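Chorismate synthase (Campylobacter jejuni, PDB 1SQ1) probably catalyses the FMNH2-dependent 1,4-elimination of phosphate from 5-enolpyruvylshikimate-3-phosphate to yield chorismate, the branch-point precursor of the aromatic amino acids. Local coordinates at residues 1-4 against 10-13; 227-232 against 340-345. All blocks are in the same frame, centred on the assembly; numbering follows the deposited sequence.

Both contacts are buried, but interaction 2 lies deeper, its centre about 10 Å from the centre of the chain against about 17 Å for interaction 1. Interaction 1 is a strand pairing held by main-chain bonds and a threonine pair, whereas interaction 2 joins helices 226-235 and 325-346 through lysine and aspartate side chains. The same hairpin connects them: F4 and F10 rest on helix 325-346, and D342 of that helix takes N-H groups from T6, R7 and L8 in the hairpin's turn. The two also touch directly, with F4 CE2 4.0 Å from H232 ND1, and both border the second subunit.

Interaction 1 of 2, residues 1-4 against 10-13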
loop_
_atom_site.group_PDB
_atom_site.type_symbol
_atom_site.label_atom_id
_atom_site.label_comp_id
_atom_site.label_asym_id
_atom_site.label_seq_id
_atom_site.Cartn_x
_atom_site.Cartn_y
_atom_site.Cartn_z
HETATM N N MSE A 1 3.273 2.004 -11.883
HETATM C CA MSE A 1 3.909 1.385 -10.685
HETATM C C MSE A 1 4.877 0.356 -11.166
HETATM O O MSE A 1 4.543 -0.473 -12.002
HETATM C CB MSE A 1 2.893 0.676 -9.795
HETATM C CG MSE A 1 1.923 1.589 -9.112
HETATM SE SE MSE A 1 0.806 2.485 -10.409
HETATM C CE MSE A 1 1.665 4.255 -10.357
ATOM N N ASN A 2 6.083 0.398 -10.638
ATOM C CA ASN A 2 7.065 -0.575 -11.037
ATOM C C ASN A 2 7.429 -1.437 -9.858
ATOM O O ASN A 2 8.451 -2.113 -9.874
ATOM C CB ASN A 2 8.300 0.116 -11.585
ATOM C CG ASN A 2 8.123 0.552 -13.012
ATOM O OD1 ASN A 2 9.096 0.844 -13.699
ATOM N ND2 ASN A 2 6.877 0.602 -13.472
ATOM N N THR A 3 6.590 -1.406 -8.832
ATOM C CA THR A 3 6.831 -2.199 -7.639
ATOM C C THR A 3 5.752 -3.263 -7.519
ATOM O O THR A 3 4.605 -3.035 -7.895
ATOM C CB THR A 3 6.834 -1.332 -6.378
ATOM O OG1 THR A 3 7.873 -0.350 -6.477
ATOM C CG2 THR A 3 7.074 -2.198 -5.157
ATOM N N PHE A 4 6.123 -4.418 -6.981
ATOM C CA PHE A 4 5.189 -5.518 -6.855
ATOM C C PHE A 4 5.322 -6.303 -5.549
ATOM O O PHE A 4 6.428 -6.546 -5.065
ATOM C CB PHE A 4 5.383 -6.440 -8.060
ATOM C CG PHE A 4 4.559 -7.693 -8.022
ATOM C CD1 PHE A 4 5.171 -8.927 -7.871
ATOM C CD2 PHE A 4 3.179 -7.642 -8.184
ATOM C CE1 PHE A 4 4.424 -10.098 -7.882
ATOM C CE2 PHE A 4 2.419 -8.810 -8.199
ATOM C CZ PHE A 4 3.043 -10.041 -8.049
ATOM N N PHE A 10 8.891 -6.157 -5.266
ATOM C CA PHE A 10 9.821 -6.234 -6.388
ATOM C C PHE A 10 9.687 -4.977 -7.225
ATOM O O PHE A 10 8.578 -4.579 -7.561
ATOM C CB PHE A 10 9.502 -7.457 -7.243
ATOM C CG PHE A 10 10.133 -7.432 -8.607
ATOM C CD1 PHE A 10 9.361 -7.150 -9.742
ATOM C CD2 PHE A 10 11.486 -7.704 -8.771
ATOM C CE1 PHE A 10 9.926 -7.147 -11.022
ATOM C CE2 PHE A 10 12.060 -7.702 -10.047
ATOM C CZ PHE A 10 11.277 -7.424 -11.173
ATOM N N THR A 11 10.807 -4.352 -7.567
ATOM C CA THR A 11 10.766 -3.137 -8.369
ATOM C C THR A 11 11.770 -3.151 -9.513
ATOM O O THR A 11 12.964 -3.387 -9.304
ATOM C CB THR A 11 11.046 -1.886 -7.513
ATOM O OG1 THR A 11 10.110 -1.834 -6.435
ATOM C CG2 THR A 11 10.914 -0.615 -8.348
ATOM N N SER A 12 11.291 -2.891 -10.728
ATOM C CA SER A 12 12.183 -2.855 -11.881
ATOM C C SER A 12 12.215 -1.469 -12.491
ATOM O O SER A 12 11.187 -0.838 -12.700
ATOM C CB SER A 12 11.770 -3.891 -12.936
ATOM O OG SER A 12 10.414 -3.755 -13.332
ATOM N N PHE A 13 13.417 -0.981 -12.749
ATOM C CA PHE A 13 13.566 0.327 -13.338
ATOM C C PHE A 13 14.235 0.159 -14.683
ATOM O O PHE A 13 15.070 -0.727 -14.884
ATOM C CB PHE A 13 14.375 1.245 -12.420
ATOM C CG PHE A 13 15.693 0.681 -12.009
ATOM C CD1 PHE A 13 16.861 1.079 -12.651
ATOM C CD2 PHE A 13 15.770 -0.252 -10.980
ATOM C CE1 PHE A 13 18.091 0.551 -12.282
ATOM C CE2 PHE A 13 16.991 -0.788 -10.602
ATOM C CZ PHE A 13 18.158 -0.386 -11.252
#
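T3 faces T11 across an antiparallel, non-hydrogen-bonded pair with 4.1 Å between their CA atoms, and F4 and F10 form the next, hydrogen-bonded pair. At the other end S12 N donates to N2 O at 3.1 Å. On the sheet face that carries the threonines, T3 OG1 and T11 OG1 meet at 2.7 Å in a hydrogen bond. In each residue OG1 stands beside its own backbone N (chi1 -60° in T3 and -56° in T11), and the two side chains lean across one another until the hydroxyls join. The methyl CG2 of T3 lies beside T11 OG1. These strands, 3-4 and 9-13, make the N-terminal beta hairpin; 3-4 is the outermost strand of its sheet within the chain, while 9-13 continues the sheet by pairing with strand 21-26. The phenylalanines occupy the other face, where F4 CB lies at the edge of the F10 ring, 4.3 Å from F10 CB. The F4 ring turns from strand 9-13 to M335 and V339, while F10 covers L338, all on helix 325-346. Ahead of the strand, N2 ND2 donates back to the neighbouring M1 O at 3.0 Å, from above the carbonyl plane and not on a lone pair, and the N2 side chain also packs against L222 of the second subunit and P77 of the third.

Interaction 2 of 2, residues 227-232 against 340-345; sequences DSKLAH and LADCLL
D342 OD1 accepts from two groups, the ammonium of K229 at 3.0 Å from its NZ and the main-chain N-H of T6. The lysine belongs to helix 226-235 and the aspartate to helix 325-346, and their salt bridge is the polar link between these two segments. NZ arrives from above the carboxylate, 59° out of its plane, and the two side chains run at about a right angle to each other. The K229 chain is bent at its far end (chi4 -76°), turning the ammonium aside toward the acid. On its way it passes C343, whose SG lies 3.7 Å from K229 CD, giving the aliphatic part of the lysine a sulfur to rest on. The second oxygen, D342 OD2, takes the N-H groups of R7 and L8, and with T6 on OD1 the carboxylate holds three successive amides of the turn between strands 3-4 and 9-13. Apolar side chains fill in round this polar centre: L340 and C343 both touch L226, and L230 reaches V336. Helix 226-235 also lies at a subunit interface, where S228 OG bonds to H232 O of the second subunit and the same bond recurs in return. With a cation and three N-H donors about it, the D342 carboxylate is probably held as an anion, which would also offset the charge of the buried K229.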
loop_
_atom_site.group_PDB
_atom_site.type_symbol
_atom_site.label_atom_id
_atom_site.label_comp_id
_atom_site.label_asym_id
_atom_site.label_seq_id
_atom_site.Cartn_x
_atom_site.Cartn_y
_atom_site.Cartn_z
ATOM N N ASP A 227 -4.479 -17.531 -5.189
ATOM C CA ASP A 227 -4.855 -17.630 -6.602
ATOM C C ASP A 227 -4.943 -16.222 -7.212
ATOM O O ASP A 227 -4.447 -15.994 -8.320
ATOM C CB ASP A 227 -6.166 -18.416 -6.782
ATOM C CG ASP A 227 -7.216 -18.033 -5.781
ATOM O OD1 ASP A 227 -8.282 -18.678 -5.749
ATOM O OD2 ASP A 227 -6.968 -17.084 -5.016
ATOM N N SER A 228 -5.548 -15.277 -6.489
ATOM C CA SER A 228 -5.638 -13.892 -6.967
ATOM C C SER A 228 -4.247 -13.392 -7.349
ATOM O O SER A 228 -4.006 -13.022 -8.492
ATOM C CB SER A 228 -6.189 -12.956 -5.886
ATOM O OG SER A 228 -7.584 -13.107 -5.706
ATOM N N LYS A 229 -3.339 -13.375 -6.381
ATOM C CA LYS A 229 -1.985 -12.915 -6.620
ATOM C C LYS A 229 -1.382 -13.622 -7.804
ATOM O O LYS A 229 -0.719 -13.010 -8.622
ATOM C CB LYS A 229 -1.107 -13.179 -5.399
ATOM C CG LYS A 229 -1.374 -12.310 -4.198
ATOM C CD LYS A 229 -0.639 -12.852 -2.986
ATOM C CE LYS A 229 -0.181 -11.728 -2.086
ATOM N NZ LYS A 229 1.016 -11.034 -2.658
ATOM N N LEU A 230 -1.598 -14.922 -7.896
ATOM C CA LEU A 230 -1.017 -15.670 -8.993
ATOM C C LEU A 230 -1.585 -15.216 -10.314
ATOM O O LEU A 230 -0.845 -15.024 -11.278
ATOM C CB LEU A 230 -1.270 -17.155 -8.808
ATOM C CG LEU A 230 -0.417 -17.782 -7.713
ATOM C CD1 LEU A 230 -0.980 -19.155 -7.376
ATOM C CD2 LEU A 230 1.042 -17.865 -8.177
ATOM N N ALA A 231 -2.902 -15.043 -10.346
ATOM C CA ALA A 231 -3.605 -14.617 -11.546
ATOM C C ALA A 231 -3.142 -13.245 -11.995
ATOM O O ALA A 231 -3.016 -12.976 -13.191
ATOM C CB ALA A 231 -5.085 -14.588 -11.281
ATOM N N HIS A 232 -2.898 -12.386 -11.016
ATOM C CA HIS A 232 -2.461 -11.017 -11.235
ATOM C C HIS A 232 -1.042 -10.992 -11.803
ATOM O O HIS A 232 -0.768 -10.294 -12.786
ATOM C CB HIS A 232 -2.544 -10.274 -9.903
ATOM C CG HIS A 232 -2.172 -8.827 -9.957
ATOM N ND1 HIS A 232 -0.932 -8.395 -10.386
ATOM C CD2 HIS A 232 -2.814 -7.724 -9.507
ATOM C CE1 HIS A 232 -0.828 -7.090 -10.183
ATOM N NE2 HIS A 232 -1.955 -6.665 -9.649
ATOM N N LEU A 340 4.810 -16.523 -4.211
ATOM C CA LEU A 340 4.976 -17.485 -3.112
ATOM C C LEU A 340 5.940 -17.013 -2.023
ATOM O O LEU A 340 5.644 -17.151 -0.833
ATOM C CB LEU A 340 5.433 -18.848 -3.636
ATOM C CG LEU A 340 4.323 -19.688 -4.278
ATOM C CD1 LEU A 340 4.903 -20.982 -4.782
ATOM C CD2 LEU A 340 3.199 -19.935 -3.283
ATOM N N ALA A 341 7.079 -16.454 -2.419
ATOM C CA ALA A 341 8.048 -15.972 -1.454
ATOM C C ALA A 341 7.465 -14.774 -0.744
ATOM O O ALA A 341 7.950 -14.368 0.310
ATOM C CB ALA A 341 9.320 -15.592 -2.148
ATOM N N ASP A 342 6.427 -14.187 -1.335
ATOM C CA ASP A 342 5.775 -13.033 -0.724
ATOM C C ASP A 342 4.751 -13.520 0.317
ATOM O O ASP A 342 4.741 -13.027 1.437
ATOM C CB ASP A 342 5.118 -12.155 -1.809
ATOM C CG ASP A 342 4.490 -10.869 -1.253
ATOM O OD1 ASP A 342 3.798 -10.180 -2.037
ATOM O OD2 ASP A 342 4.673 -10.541 -0.057
ATOM N N CYS A 343 3.919 -14.501 -0.029
ATOM C CA CYS A 343 2.933 -15.007 0.930
ATOM C C CYS A 343 3.630 -15.665 2.106
ATOM O O CYS A 343 3.110 -15.685 3.227
ATOM C CB CYS A 343 2.023 -16.060 0.302
ATOM S SG CYS A 343 1.206 -15.576 -1.217
ATOM N N LEU A 344 4.807 -16.216 1.829
ATOM C CA LEU A 344 5.609 -16.912 2.830
ATOM C C LEU A 344 5.969 -15.972 3.982
ATOM O O LEU A 344 5.970 -16.376 5.148
ATOM C CB LEU A 344 6.872 -17.473 2.155
ATOM C CG LEU A 344 7.619 -18.645 2.787
ATOM C CD1 LEU A 344 8.639 -19.192 1.807
ATOM C CD2 LEU A 344 8.281 -18.179 4.041
ATOM N N LEU A 345 6.268 -14.718 3.647
ATOM C CA LEU A 345 6.607 -13.716 4.646
ATOM C C LEU A 345 5.321 -13.145 5.267
ATOM O O LEU A 345 5.242 -12.930 6.474
ATOM C CB LEU A 345 7.440 -12.606 4.001
ATOM C CG LEU A 345 8.772 -13.098 3.416
ATOM C CD1 LEU A 345 9.393 -12.062 2.483
ATOM C CD2 LEU A 345 9.714 -13.414 4.551
#